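Local coordinates for E3 19 kDa protein (Human adenovirus E serotype 4, PDB 5IRO) that probably binds MHC class I heavy chains through its luminal part and retains them in the endoplasmic reticulum, helping the virus evade host immunity, at residues N14-Q19 with V81-I86; Q19-P24 with A30-C35; I44-K49 with N53-T58. All blocks are in the same frame, centred on the assembly; numbering follows the deposited sequence.

Contact 1 (N14-Q19 with V81-I86); sequences NPDKCQ and VNNTFI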
ATOM      1  N   ASN D  14      35.057   9.106  10.880  1.00 36.60           N
ATOM      2  CA  ASN D  14      34.833   8.142   9.806  1.00 37.99           C
ATOM      3  C   ASN D  14      33.556   8.282   8.969  1.00 35.29           C
ATOM      4  O   ASN D  14      33.541   7.869   7.807  1.00 32.31           O
ATOM      5  CB  ASN D  14      34.993   6.710  10.324  1.00 43.34           C
ATOM      6  CG  ASN D  14      36.433   6.372  10.647  1.00 30.03           C
ATOM      7  OD1 ASN D  14      37.320   7.220  10.533  1.00 22.03           O
ATOM      8  ND2 ASN D  14      36.673   5.137  11.060  1.00 26.07           N
ATOM      9  N   PRO D  15      32.483   8.860   9.540  1.00 51.87           N
ATOM     10  CA  PRO D  15      31.367   9.101   8.620  1.00 57.71           C
ATOM     11  C   PRO D  15      31.679  10.169   7.565  1.00 54.64           C
ATOM     12  O   PRO D  15      31.328  11.342   7.706  1.00 48.33           O
ATOM     13  CB  PRO D  15      30.244   9.552   9.556  1.00 50.80           C
ATOM     14  CG  PRO D  15      30.520   8.793  10.813  1.00 48.82           C
ATOM     15  CD  PRO D  15      32.021   8.808  10.942  1.00 56.63           C
ATOM     16  N   ASP D  16      32.365   9.722   6.520  1.00 62.47           N
ATOM     17  CA  ASP D  16      32.512  10.446   5.270  1.00 61.46           C
ATOM     18  C   ASP D  16      31.743   9.567   4.310  1.00 64.53           C
ATOM     19  O   ASP D  16      31.047  10.040   3.411  1.00 66.01           O
ATOM     20  CB  ASP D  16      33.981  10.534   4.847  1.00 65.40           C
ATOM     21  CG  ASP D  16      34.270   9.769   3.560  1.00 57.76           C
ATOM     22  OD1 ASP D  16      34.308  10.399   2.481  1.00 54.80           O
ATOM     23  OD2 ASP D  16      34.450   8.532   3.624  1.00 50.04           O
ATOM     24  N   LYS D  17      31.878   8.263   4.536  1.00 56.70           N
ATOM     25  CA  LYS D  17      31.171   7.264   3.761  1.00 56.79           C
ATOM     26  C   LYS D  17      29.885   6.917   4.494  1.00 57.36           C
ATOM     27  O   LYS D  17      29.837   5.987   5.301  1.00 57.47           O
ATOM     28  CB  LYS D  17      32.040   6.013   3.578  1.00 51.59           C
ATOM     29  CG  LYS D  17      31.396   4.910   2.752  1.00 39.70           C
ATOM     30  CD  LYS D  17      32.255   3.651   2.734  1.00 41.34           C
ATOM     31  CE  LYS D  17      33.626   3.922   2.137  1.00 31.82           C
ATOM     32  NZ  LYS D  17      34.470   2.695   2.075  1.00 12.71           N
ATOM     33  N   CYS D  18      28.846   7.691   4.206  1.00 82.76           N
ATOM     34  CA  CYS D  18      27.496   7.393   4.645  1.00 77.89           C
ATOM     35  C   CYS D  18      26.740   6.776   3.473  1.00 75.34           C
ATOM     36  O   CYS D  18      26.466   7.450   2.478  1.00 76.31           O
ATOM     37  CB  CYS D  18      26.812   8.669   5.127  1.00 80.82           C
ATOM     38  SG  CYS D  18      27.385   9.256   6.724  1.00 82.22           S
ATOM     39  N   GLN D  19      26.413   5.494   3.596  1.00 37.31           N
ATOM     40  CA  GLN D  19      25.859   4.711   2.495  1.00 32.66           C
ATOM     41  C   GLN D  19      24.541   5.261   1.954  1.00 29.22           C
ATOM     42  O   GLN D  19      23.733   5.812   2.696  1.00 32.59           O
ATOM     43  CB  GLN D  19      25.645   3.263   2.946  1.00 31.92           C
ATOM     44  CG  GLN D  19      24.527   3.109   3.974  1.00 24.32           C
ATOM     45  CD  GLN D  19      24.251   1.673   4.360  1.00 20.30           C
ATOM     46  OE1 GLN D  19      24.906   1.115   5.239  1.00 18.13           O
ATOM     47  NE2 GLN D  19      23.264   1.067   3.709  1.00 20.92           N
ATOM     48  N   VAL D  81      31.263  18.651   6.470  1.00 28.19           N
ATOM     49  CA  VAL D  81      32.086  18.156   5.372  1.00 25.41           C
ATOM     50  C   VAL D  81      31.225  17.935   4.134  1.00 23.36           C
ATOM     51  O   VAL D  81      30.179  17.285   4.203  1.00  8.41           O
ATOM     52  CB  VAL D  81      32.802  16.840   5.754  1.00 20.93           C
ATOM     53  CG1 VAL D  81      33.423  16.183   4.530  1.00 24.73           C
ATOM     54  CG2 VAL D  81      33.856  17.098   6.819  1.00 28.07           C
ATOM     55  N   ASN D  82      31.662  18.495   3.008  1.00 66.70           N
ATOM     56  CA  ASN D  82      30.951  18.328   1.747  1.00 66.86           C
ATOM     57  C   ASN D  82      31.384  17.057   1.025  1.00 63.04           C
ATOM     58  O   ASN D  82      32.573  16.844   0.793  1.00 66.75           O
ATOM     59  CB  ASN D  82      31.164  19.547   0.843  1.00 75.13           C
ATOM     60  CG  ASN D  82      30.366  20.753   1.296  1.00 70.84           C
ATOM     61  OD1 ASN D  82      29.885  20.798   2.425  1.00 74.43           O
ATOM     62  ND2 ASN D  82      30.216  21.735   0.415  1.00 74.32           N
ATOM     63  N   ASN D  83      30.420  16.212   0.676  1.00 41.67           N
ATOM     64  CA  ASN D  83      30.718  14.999  -0.072  1.00 43.00           C
ATOM     65  C   ASN D  83      29.978  14.967  -1.402  1.00 40.14           C
ATOM     66  O   ASN D  83      28.780  15.231  -1.453  1.00 38.89           O
ATOM     67  CB  ASN D  83      30.359  13.766   0.758  1.00 41.72           C
ATOM     68  CG  ASN D  83      31.431  13.412   1.768  1.00 36.99           C
ATOM     69  OD1 ASN D  83      32.583  13.826   1.638  1.00 45.50           O
ATOM     70  ND2 ASN D  83      31.056  12.650   2.789  1.00 44.53           N
ATOM     71  N   THR D  84      30.683  14.624  -2.475  1.00 30.60           N
ATOM     72  CA  THR D  84      30.056  14.579  -3.791  1.00 27.01           C
ATOM     73  C   THR D  84      29.784  13.137  -4.220  1.00 34.87           C
ATOM     74  O   THR D  84      30.702  12.342  -4.411  1.00 38.82           O
ATOM     75  CB  THR D  84      30.892  15.325  -4.872  1.00 24.57           C
ATOM     76  OG1 THR D  84      30.297  15.131  -6.162  1.00 26.45           O
ATOM     77  CG2 THR D  84      32.337  14.842  -4.901  1.00 25.09           C
ATOM     78  N   PHE D  85      28.505  12.799  -4.335  1.00 27.08           N
ATOM     79  CA  PHE D  85      28.100  11.524  -4.906  1.00 24.75           C
ATOM     80  C   PHE D  85      27.128  11.835  -6.019  1.00 21.32           C
ATOM     81  O   PHE D  85      26.157  12.566  -5.825  1.00 25.29           O
ATOM     82  CB  PHE D  85      27.422  10.631  -3.870  1.00 25.24           C
ATOM     83  CG  PHE D  85      27.135   9.242  -4.376  1.00 18.76           C
ATOM     84  CD1 PHE D  85      25.916   8.938  -4.964  1.00 16.70           C
ATOM     85  CD2 PHE D  85      28.094   8.247  -4.282  1.00 16.44           C
ATOM     86  CE1 PHE D  85      25.653   7.663  -5.435  1.00 20.40           C
ATOM     87  CE2 PHE D  85      27.839   6.971  -4.751  1.00  3.77           C
ATOM     88  CZ  PHE D  85      26.617   6.678  -5.329  1.00 17.21           C
ATOM     89  N   ILE D  86      27.393  11.277  -7.193  1.00 34.50           N
ATOM     90  CA  ILE D  86      26.575  11.566  -8.357  1.00 35.07           C
ATOM     91  C   ILE D  86      25.287  10.741  -8.426  1.00 38.03           C
ATOM     92  O   ILE D  86      25.306   9.511  -8.506  1.00 34.85           O
ATOM     93  CB  ILE D  86      27.394  11.418  -9.662  1.00 49.23           C
ATOM     94  CG1 ILE D  86      26.558  11.846 -10.866  1.00 44.02           C
ATOM     95  CG2 ILE D  86      27.976  10.010  -9.809  1.00 53.38           C
ATOM     96  CD1 ILE D  86      26.431  13.343 -10.986  1.00 34.87           C
TER
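Asp16 and Asn83 carry this small surface contact, and the meeting is polar throughout. The amide nitrogen of Asn83, ND2, lies 2.7 Å from the backbone carbonyl oxygen O of Asp16, but the angle is too poor for a hydrogen bond. Beside it, the carboxylate of Asp16 and the amide of Asn83 cross at about a right angle, their planes 88° apart, with Asp16 OD1 3.9 Å from Asn83 OD1. With chi1 at -81°, Asn83 CG stands opposite its own carbonyl carbon, next to the backbone N, which brings the amide nitrogen up to Asp16 O.

Backbone bonds shape the 14-19 side. Pro15 is the centre of an inverse gamma turn, closed by Asp16 N on Asn14 O, and Cys18 N makes a weak bond to Asp16 O at 3.3 Å. On the other side, the main chain of Asn83 bonds to Tyr67, which keeps the residue in its strand.

Apolar packing belongs to a neighbouring residue: Phe85 rests on Leu20 and Phe22 of strand 20-24 and on Tyr67. The arrangement is that of an irregular, disulfide-tethered loop brushing strand 78-84, an outer strand of a three-stranded antiparallel sheet; the loop then runs into strand 20-24, the first strand of the other sheet.

Contact 2 (Q19-P24 with A30-C35); sequences QLSFQP and AVLIKC
The ring of Phe22 meets Val31 obliquely, CE1 lying 3.8 Å from Val31 CG2, and the two side chains run side by side in the same direction. Its chi1 of -67° puts CG opposite the carbonyl carbon, and the far end of the ring leans back toward the partner strand. The amide of Gln19 lies alongside the aliphatic chain of Lys34, Gln19 NE2 being 4.1 Å from Lys34 CD; both chains are extended and point the same way, and their stems meet with Gln19 CG 3.8 Å from Lys34 CB.

Between these side chains the two strands are zipped by backbone bonds, antiparallel at 163°. Ser21 and Leu32 form a hydrogen-bonded pair, with Ser21 N to Leu32 O at 2.9 Å and a reciprocal bond from Leu32 N to Ser21 O. Gln23 and Ala30 repeat the pattern, Gln23 N lying 3.0 Å from Ala30 O, and Lys34 N adds a bond to Gln19 O at the open end of the hairpin. The intervening pairs, Leu20 with Ile33 and Phe22 with Val31, are non-hydrogen-bonded; there Phe22 CA approaches Ala30 O to 3.4 Å in a CA-H...O contact. Leu20, Phe22, Val31 and Ile33 share one apolar face, while Ser21 OG touches Leu32 CD2 on the other.

This beta hairpin forms two strands of a three-stranded antiparallel sheet. Strand 29-34 is the middle one, its other edge bonded to strand 54-59; Phe87 and Met90 reach the apolar face, and another protein chain packs against Gln23 and Leu32.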
ATOM      1  N   GLN D  19      26.413   5.494   3.596  1.00 37.31           N
ATOM      2  CA  GLN D  19      25.859   4.711   2.495  1.00 32.66           C
ATOM      3  C   GLN D  19      24.541   5.261   1.954  1.00 29.22           C
ATOM      4  O   GLN D  19      23.733   5.812   2.696  1.00 32.59           O
ATOM      5  CB  GLN D  19      25.645   3.263   2.946  1.00 31.92           C
ATOM      6  CG  GLN D  19      24.527   3.109   3.974  1.00 24.32           C
ATOM      7  CD  GLN D  19      24.251   1.673   4.360  1.00 20.30           C
ATOM      8  OE1 GLN D  19      24.906   1.115   5.239  1.00 18.13           O
ATOM      9  NE2 GLN D  19      23.264   1.067   3.709  1.00 20.92           N
ATOM     10  N   LEU D  20      24.344   5.140   0.647  1.00 39.68           N
ATOM     11  CA  LEU D  20      23.101   5.600   0.037  1.00 42.65           C
ATOM     12  C   LEU D  20      22.534   4.613  -0.986  1.00 42.21           C
ATOM     13  O   LEU D  20      23.278   3.954  -1.712  1.00 48.13           O
ATOM     14  CB  LEU D  20      23.235   7.013  -0.554  1.00 43.90           C
ATOM     15  CG  LEU D  20      24.193   7.363  -1.694  1.00 45.12           C
ATOM     16  CD1 LEU D  20      23.860   8.755  -2.207  1.00 42.13           C
ATOM     17  CD2 LEU D  20      25.647   7.304  -1.257  1.00 44.79           C
ATOM     18  N   SER D  21      21.209   4.525  -1.027  1.00 37.89           N
ATOM     19  CA  SER D  21      20.509   3.621  -1.932  1.00 32.72           C
ATOM     20  C   SER D  21      19.501   4.385  -2.785  1.00 38.57           C
ATOM     21  O   SER D  21      18.968   5.412  -2.363  1.00 44.18           O
ATOM     22  CB  SER D  21      19.802   2.512  -1.149  1.00 39.85           C
ATOM     23  OG  SER D  21      19.048   3.049  -0.077  1.00 42.72           O
ATOM     24  N   PHE D  22      19.245   3.881  -3.988  1.00 46.87           N
ATOM     25  CA  PHE D  22      18.301   4.512  -4.905  1.00 43.68           C
ATOM     26  C   PHE D  22      17.176   3.548  -5.236  1.00 44.67           C
ATOM     27  O   PHE D  22      17.392   2.339  -5.334  1.00 40.33           O
ATOM     28  CB  PHE D  22      19.001   4.964  -6.188  1.00 43.23           C
ATOM     29  CG  PHE D  22      19.978   6.083  -5.987  1.00 45.01           C
ATOM     30  CD1 PHE D  22      19.699   7.347  -6.474  1.00 45.68           C
ATOM     31  CD2 PHE D  22      21.168   5.878  -5.308  1.00 45.80           C
ATOM     32  CE1 PHE D  22      20.589   8.382  -6.294  1.00 39.55           C
ATOM     33  CE2 PHE D  22      22.061   6.910  -5.122  1.00 46.40           C
ATOM     34  CZ  PHE D  22      21.773   8.161  -5.616  1.00 46.30           C
ATOM     35  N   GLN D  23      15.970   4.082  -5.401  1.00 52.95           N
ATOM     36  CA  GLN D  23      14.817   3.221  -5.628  1.00 48.49           C
ATOM     37  C   GLN D  23      13.722   3.924  -6.429  1.00 55.05           C
ATOM     38  O   GLN D  23      13.469   5.115  -6.237  1.00 60.21           O
ATOM     39  CB  GLN D  23      14.283   2.717  -4.281  1.00 51.89           C
ATOM     40  CG  GLN D  23      13.137   1.722  -4.358  1.00 53.88           C
ATOM     41  CD  GLN D  23      12.773   1.153  -3.001  1.00 49.17           C
ATOM     42  OE1 GLN D  23      13.576   1.181  -2.068  1.00 47.52           O
ATOM     43  NE2 GLN D  23      11.556   0.635  -2.882  1.00 57.33           N
ATOM     44  N   PRO D  24      13.078   3.182  -7.342  1.00 37.66           N
ATOM     45  CA  PRO D  24      11.956   3.671  -8.150  1.00 36.92           C
ATOM     46  C   PRO D  24      10.649   3.716  -7.364  1.00 40.08           C
ATOM     47  O   PRO D  24      10.122   2.666  -7.001  1.00 44.90           O
ATOM     48  CB  PRO D  24      11.851   2.623  -9.266  1.00 38.47           C
ATOM     49  CG  PRO D  24      12.461   1.390  -8.692  1.00 42.13           C
ATOM     50  CD  PRO D  24      13.563   1.870  -7.807  1.00 37.39           C
ATOM     51  N   ALA D  30      13.903   7.997  -6.114  1.00 53.88           N
ATOM     52  CA  ALA D  30      13.943   8.184  -4.668  1.00 46.13           C
ATOM     53  C   ALA D  30      15.337   7.909  -4.121  1.00 43.47           C
ATOM     54  O   ALA D  30      15.889   6.814  -4.290  1.00 44.52           O
ATOM     55  CB  ALA D  30      12.921   7.285  -3.987  1.00 46.21           C
ATOM     56  N   VAL D  31      15.887   8.927  -3.465  1.00 34.90           N
ATOM     57  CA  VAL D  31      17.220   8.879  -2.882  1.00 39.81           C
ATOM     58  C   VAL D  31      17.150   8.623  -1.383  1.00 37.78           C
ATOM     59  O   VAL D  31      16.333   9.224  -0.682  1.00 39.98           O
ATOM     60  CB  VAL D  31      17.960  10.215  -3.109  1.00 34.34           C
ATOM     61  CG1 VAL D  31      19.373  10.149  -2.557  1.00 31.98           C
ATOM     62  CG2 VAL D  31      17.969  10.578  -4.584  1.00 30.10           C
ATOM     63  N   LEU D  32      18.006   7.732  -0.895  1.00 35.46           N
ATOM     64  CA  LEU D  32      18.052   7.422   0.529  1.00 35.87           C
ATOM     65  C   LEU D  32      19.489   7.442   1.031  1.00 35.66           C
ATOM     66  O   LEU D  32      20.219   6.468   0.868  1.00 35.28           O
ATOM     67  CB  LEU D  32      17.445   6.046   0.792  1.00 37.85           C
ATOM     68  CG  LEU D  32      17.355   5.665   2.271  1.00 42.69           C
ATOM     69  CD1 LEU D  32      16.147   6.316   2.927  1.00 39.49           C
ATOM     70  CD2 LEU D  32      17.335   4.159   2.442  1.00 40.44           C
ATOM     71  N   ILE D  33      19.883   8.541   1.663  1.00 23.79           N
ATOM     72  CA  ILE D  33      21.223   8.665   2.225  1.00 24.48           C
ATOM     73  C   ILE D  33      21.256   8.164   3.665  1.00 24.36           C
ATOM     74  O   ILE D  33      20.783   8.844   4.578  1.00 25.22           O
ATOM     75  CB  ILE D  33      21.714  10.124   2.187  1.00 23.43           C
ATOM     76  CG1 ILE D  33      21.479  10.723   0.798  1.00 16.67           C
ATOM     77  CG2 ILE D  33      23.185  10.205   2.566  1.00 21.64           C
ATOM     78  CD1 ILE D  33      21.744  12.214   0.716  1.00 18.37           C
ATOM     79  N   LYS D  34      21.811   6.972   3.862  1.00 23.04           N
ATOM     80  CA  LYS D  34      21.880   6.379   5.193  1.00 28.23           C
ATOM     81  C   LYS D  34      23.272   6.489   5.821  1.00 37.67           C
ATOM     82  O   LYS D  34      24.239   5.905   5.332  1.00 35.08           O
ATOM     83  CB  LYS D  34      21.445   4.913   5.148  1.00 26.99           C
ATOM     84  CG  LYS D  34      21.381   4.249   6.514  1.00 30.36           C
ATOM     85  CD  LYS D  34      20.820   2.842   6.408  1.00 31.25           C
ATOM     86  CE  LYS D  34      20.626   2.216   7.779  1.00 35.88           C
ATOM     87  NZ  LYS D  34      20.147   0.811   7.671  1.00 24.80           N
ATOM     88  N   CYS D  35      23.360   7.243   6.909  1.00 55.94           N
ATOM     89  CA  CYS D  35      24.572   7.299   7.711  1.00 61.66           C
ATOM     90  C   CYS D  35      24.350   6.568   9.030  1.00 56.39           C
ATOM     91  O   CYS D  35      23.281   5.998   9.251  1.00 61.02           O
ATOM     92  CB  CYS D  35      25.005   8.751   7.943  1.00 68.88           C
ATOM     93  SG  CYS D  35      25.454   9.643   6.431  1.00 54.38           S
TER

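Contact 3 (I44-K49 with N53-T58); sequences IQYKNK and NTLAST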
ATOM      1  N   ILE D  44      22.692  15.102   8.563  1.00 37.45           N
ATOM      2  CA  ILE D  44      22.827  14.917   7.125  1.00 33.27           C
ATOM      3  C   ILE D  44      21.953  15.927   6.389  1.00 39.41           C
ATOM      4  O   ILE D  44      20.787  16.130   6.729  1.00 35.33           O
ATOM      5  CB  ILE D  44      22.530  13.459   6.675  1.00 37.58           C
ATOM      6  CG1 ILE D  44      22.838  13.280   5.185  1.00 37.30           C
ATOM      7  CG2 ILE D  44      21.097  13.058   6.990  1.00 38.83           C
ATOM      8  CD1 ILE D  44      24.284  13.526   4.831  1.00 32.55           C
ATOM      9  N   GLN D  45      22.539  16.582   5.395  1.00 38.99           N
ATOM     10  CA  GLN D  45      21.814  17.560   4.598  1.00 39.50           C
ATOM     11  C   GLN D  45      22.039  17.262   3.122  1.00 36.30           C
ATOM     12  O   GLN D  45      23.149  16.928   2.718  1.00 40.09           O
ATOM     13  CB  GLN D  45      22.295  18.968   4.949  1.00 37.16           C
ATOM     14  CG  GLN D  45      21.946  20.053   3.945  1.00 36.88           C
ATOM     15  CD  GLN D  45      20.914  21.023   4.476  1.00 32.92           C
ATOM     16  OE1 GLN D  45      20.765  21.184   5.687  1.00 35.13           O
ATOM     17  NE2 GLN D  45      20.200  21.684   3.574  1.00 30.65           N
ATOM     18  N   TYR D  46      20.986  17.380   2.321  1.00 44.76           N
ATOM     19  CA  TYR D  46      21.074  17.070   0.899  1.00 48.91           C
ATOM     20  C   TYR D  46      20.758  18.312   0.066  1.00 49.21           C
ATOM     21  O   TYR D  46      21.662  18.925  -0.499  1.00 54.54           O
ATOM     22  CB  TYR D  46      20.139  15.907   0.543  1.00 44.90           C
ATOM     23  CG  TYR D  46      19.984  15.646  -0.941  1.00 45.89           C
ATOM     24  CD1 TYR D  46      21.074  15.712  -1.801  1.00 43.31           C
ATOM     25  CD2 TYR D  46      18.745  15.327  -1.480  1.00 41.13           C
ATOM     26  CE1 TYR D  46      20.931  15.477  -3.154  1.00 45.08           C
ATOM     27  CE2 TYR D  46      18.593  15.088  -2.833  1.00 39.99           C
ATOM     28  CZ  TYR D  46      19.689  15.164  -3.665  1.00 41.09           C
ATOM     29  OH  TYR D  46      19.543  14.925  -5.011  1.00 44.91           O
ATOM     30  N   LYS D  47      19.485  18.687  -0.014  1.00 26.66           N
ATOM     31  CA  LYS D  47      19.112  19.899  -0.737  1.00 25.87           C
ATOM     32  C   LYS D  47      18.926  21.059   0.233  1.00 29.21           C
ATOM     33  O   LYS D  47      19.877  21.753   0.598  1.00 32.10           O
ATOM     34  CB  LYS D  47      17.796  19.687  -1.492  1.00 22.44           C
ATOM     35  CG  LYS D  47      17.887  18.778  -2.710  1.00 27.78           C
ATOM     36  CD  LYS D  47      16.508  18.536  -3.323  1.00 24.94           C
ATOM     37  CE  LYS D  47      16.570  17.576  -4.505  1.00 27.58           C
ATOM     38  NZ  LYS D  47      15.214  17.127  -4.942  1.00 24.37           N
ATOM     39  N   ASN D  48      17.679  21.246   0.645  1.00 27.13           N
ATOM     40  CA  ASN D  48      17.306  22.268   1.605  1.00 36.22           C
ATOM     41  C   ASN D  48      16.601  21.550   2.739  1.00 28.51           C
ATOM     42  O   ASN D  48      15.877  22.144   3.538  1.00 33.05           O
ATOM     43  CB  ASN D  48      16.400  23.313   0.955  1.00 37.63           C
ATOM     44  CG  ASN D  48      17.067  24.009  -0.216  1.00 38.81           C
ATOM     45  OD1 ASN D  48      18.286  24.172  -0.242  1.00 35.17           O
ATOM     46  ND2 ASN D  48      16.269  24.414  -1.197  1.00 38.07           N
ATOM     47  N   LYS D  49      16.834  20.243   2.782  1.00 16.71           N
ATOM     48  CA  LYS D  49      16.221  19.362   3.758  1.00 15.23           C
ATOM     49  C   LYS D  49      17.313  18.770   4.632  1.00 22.04           C
ATOM     50  O   LYS D  49      18.318  18.264   4.135  1.00 16.88           O
ATOM     51  CB  LYS D  49      15.435  18.252   3.055  1.00 15.70           C
ATOM     52  CG  LYS D  49      14.971  17.127   3.967  1.00 21.81           C
ATOM     53  CD  LYS D  49      14.241  16.054   3.173  1.00 17.27           C
ATOM     54  CE  LYS D  49      13.702  14.959   4.077  1.00 18.04           C
ATOM     55  NZ  LYS D  49      12.850  13.997   3.325  1.00 15.96           N
ATOM     56  N   ASN D  53      20.072  11.269  10.958  1.00 36.77           N
ATOM     57  CA  ASN D  53      21.017  10.221  10.588  1.00 35.27           C
ATOM     58  C   ASN D  53      20.752   9.659   9.192  1.00 36.42           C
ATOM     59  O   ASN D  53      21.681   9.283   8.477  1.00 36.25           O
ATOM     60  CB  ASN D  53      20.968   9.081  11.609  1.00 36.46           C
ATOM     61  CG  ASN D  53      21.448   9.502  12.984  1.00 36.50           C
ATOM     62  OD1 ASN D  53      20.686  10.056  13.775  1.00 36.31           O
ATOM     63  ND2 ASN D  53      22.710   9.221  13.284  1.00 41.31           N
ATOM     64  N   THR D  54      19.480   9.608   8.807  1.00 42.95           N
ATOM     65  CA  THR D  54      19.098   9.061   7.509  1.00 37.93           C
ATOM     66  C   THR D  54      18.161  10.030   6.798  1.00 36.52           C
ATOM     67  O   THR D  54      17.212  10.541   7.393  1.00 39.34           O
ATOM     68  CB  THR D  54      18.410   7.687   7.656  1.00 40.66           C
ATOM     69  OG1 THR D  54      19.253   6.806   8.411  1.00 45.83           O
ATOM     70  CG2 THR D  54      18.137   7.071   6.291  1.00 38.02           C
ATOM     71  N   LEU D  55      18.428  10.274   5.520  1.00 15.79           N
ATOM     72  CA  LEU D  55      17.671  11.257   4.756  1.00  6.29           C
ATOM     73  C   LEU D  55      17.009  10.589   3.555  1.00 19.08           C
ATOM     74  O   LEU D  55      17.559   9.656   2.975  1.00 19.95           O
ATOM     75  CB  LEU D  55      18.603  12.388   4.304  1.00 12.43           C
ATOM     76  CG  LEU D  55      18.014  13.755   3.936  1.00 10.86           C
ATOM     77  CD1 LEU D  55      19.032  14.860   4.179  1.00 18.50           C
ATOM     78  CD2 LEU D  55      17.559  13.780   2.491  1.00 17.02           C
ATOM     79  N   ALA D  56      15.820  11.060   3.195  1.00 31.08           N
ATOM     80  CA  ALA D  56      15.126  10.548   2.018  1.00 30.02           C
ATOM     81  C   ALA D  56      14.567  11.683   1.169  1.00 33.43           C
ATOM     82  O   ALA D  56      13.750  12.475   1.637  1.00 37.05           O
ATOM     83  CB  ALA D  56      14.014   9.595   2.427  1.00 27.19           C
ATOM     84  N   SER D  57      15.013  11.756  -0.079  1.00 16.33           N
ATOM     85  CA  SER D  57      14.516  12.765  -1.006  1.00 22.87           C
ATOM     86  C   SER D  57      14.351  12.202  -2.411  1.00 28.68           C
ATOM     87  O   SER D  57      14.074  11.016  -2.589  1.00 25.25           O
ATOM     88  CB  SER D  57      15.448  13.976  -1.038  1.00 21.01           C
ATOM     89  OG  SER D  57      14.958  14.962  -1.929  1.00 20.90           O
ATOM     90  N   THR D  58      14.522  13.066  -3.404  1.00 44.40           N
ATOM     91  CA  THR D  58      14.424  12.661  -4.799  1.00 45.72           C
ATOM     92  C   THR D  58      15.471  13.361  -5.642  1.00 46.13           C
ATOM     93  O   THR D  58      15.942  14.440  -5.283  1.00 48.32           O
ATOM     94  CB  THR D  58      13.052  13.008  -5.394  1.00 48.30           C
ATOM     95  OG1 THR D  58      12.110  13.239  -4.338  1.00 61.20           O
ATOM     96  CG2 THR D  58      12.565  11.890  -6.304  1.00 51.68           C
TER
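Lys49 extends from a CG anti to the backbone N (chi1 169°) past Leu55 to Ala56, while Lys47, whose CG stands beside the backbone N (chi1 -72°), stretches straight to Thr58. Lys47 NZ bonds to Thr58 O at 2.8 Å, from above the carbonyl plane. Lys49 NZ ends near Ala56 O, modelled so close that the geometry of the bond is doubtful.

Leu55 sits among Ile44, Tyr46 and the chain of Lys49. Its CB meets Ile44 CG2 at 3.7 Å, its CD2 lies 3.9 Å from Tyr46 CB, and Lys49 slides past it in the opposite direction. The Tyr46 ring presents its edge to Ser57 and Thr58, CD2 standing 3.6 Å from Ser57 CB, while Lys47 CG sits over one face near the rim. The hydroxyl of Tyr46 bonds to Pro64 O.

The contact thus joins an apolar centre around Leu55 to two lysines whose amines reach main-chain oxygens, securely only for Lys47. Both amines also have anionic partners: Lys47 forms a salt bridge with Asp63, and Lys49 with an acidic side chain of another protein chain. These partners probably stabilise both charges, and the Lys49 end ties this turn to the interface.

Overall arrangement
Contact 1 brackets the others along the chain: both contact 2 and contact 3 fall between its two segments, and contact 2 closes before contact 3 opens. Their centres lie 10 to 12 Å apart. Contacts 2 and 3 share the sheet 20-24, 29-34, 54-59, where Ile33 N and Leu55 O are probably hydrogen-bonded at 2.9 Å. Contacts 1 and 3 both reach the second sheet, 43-45, 66-72, 78-84, but do not touch each other. Gln19 belongs to contacts 1 and 2, and the Cys18-Cys35 disulfide links them covalently. Contact 2 builds the first sheet, which meets another protein chain, while contacts 1 and 3 connect that sheet, or the loop leading into it, with the second.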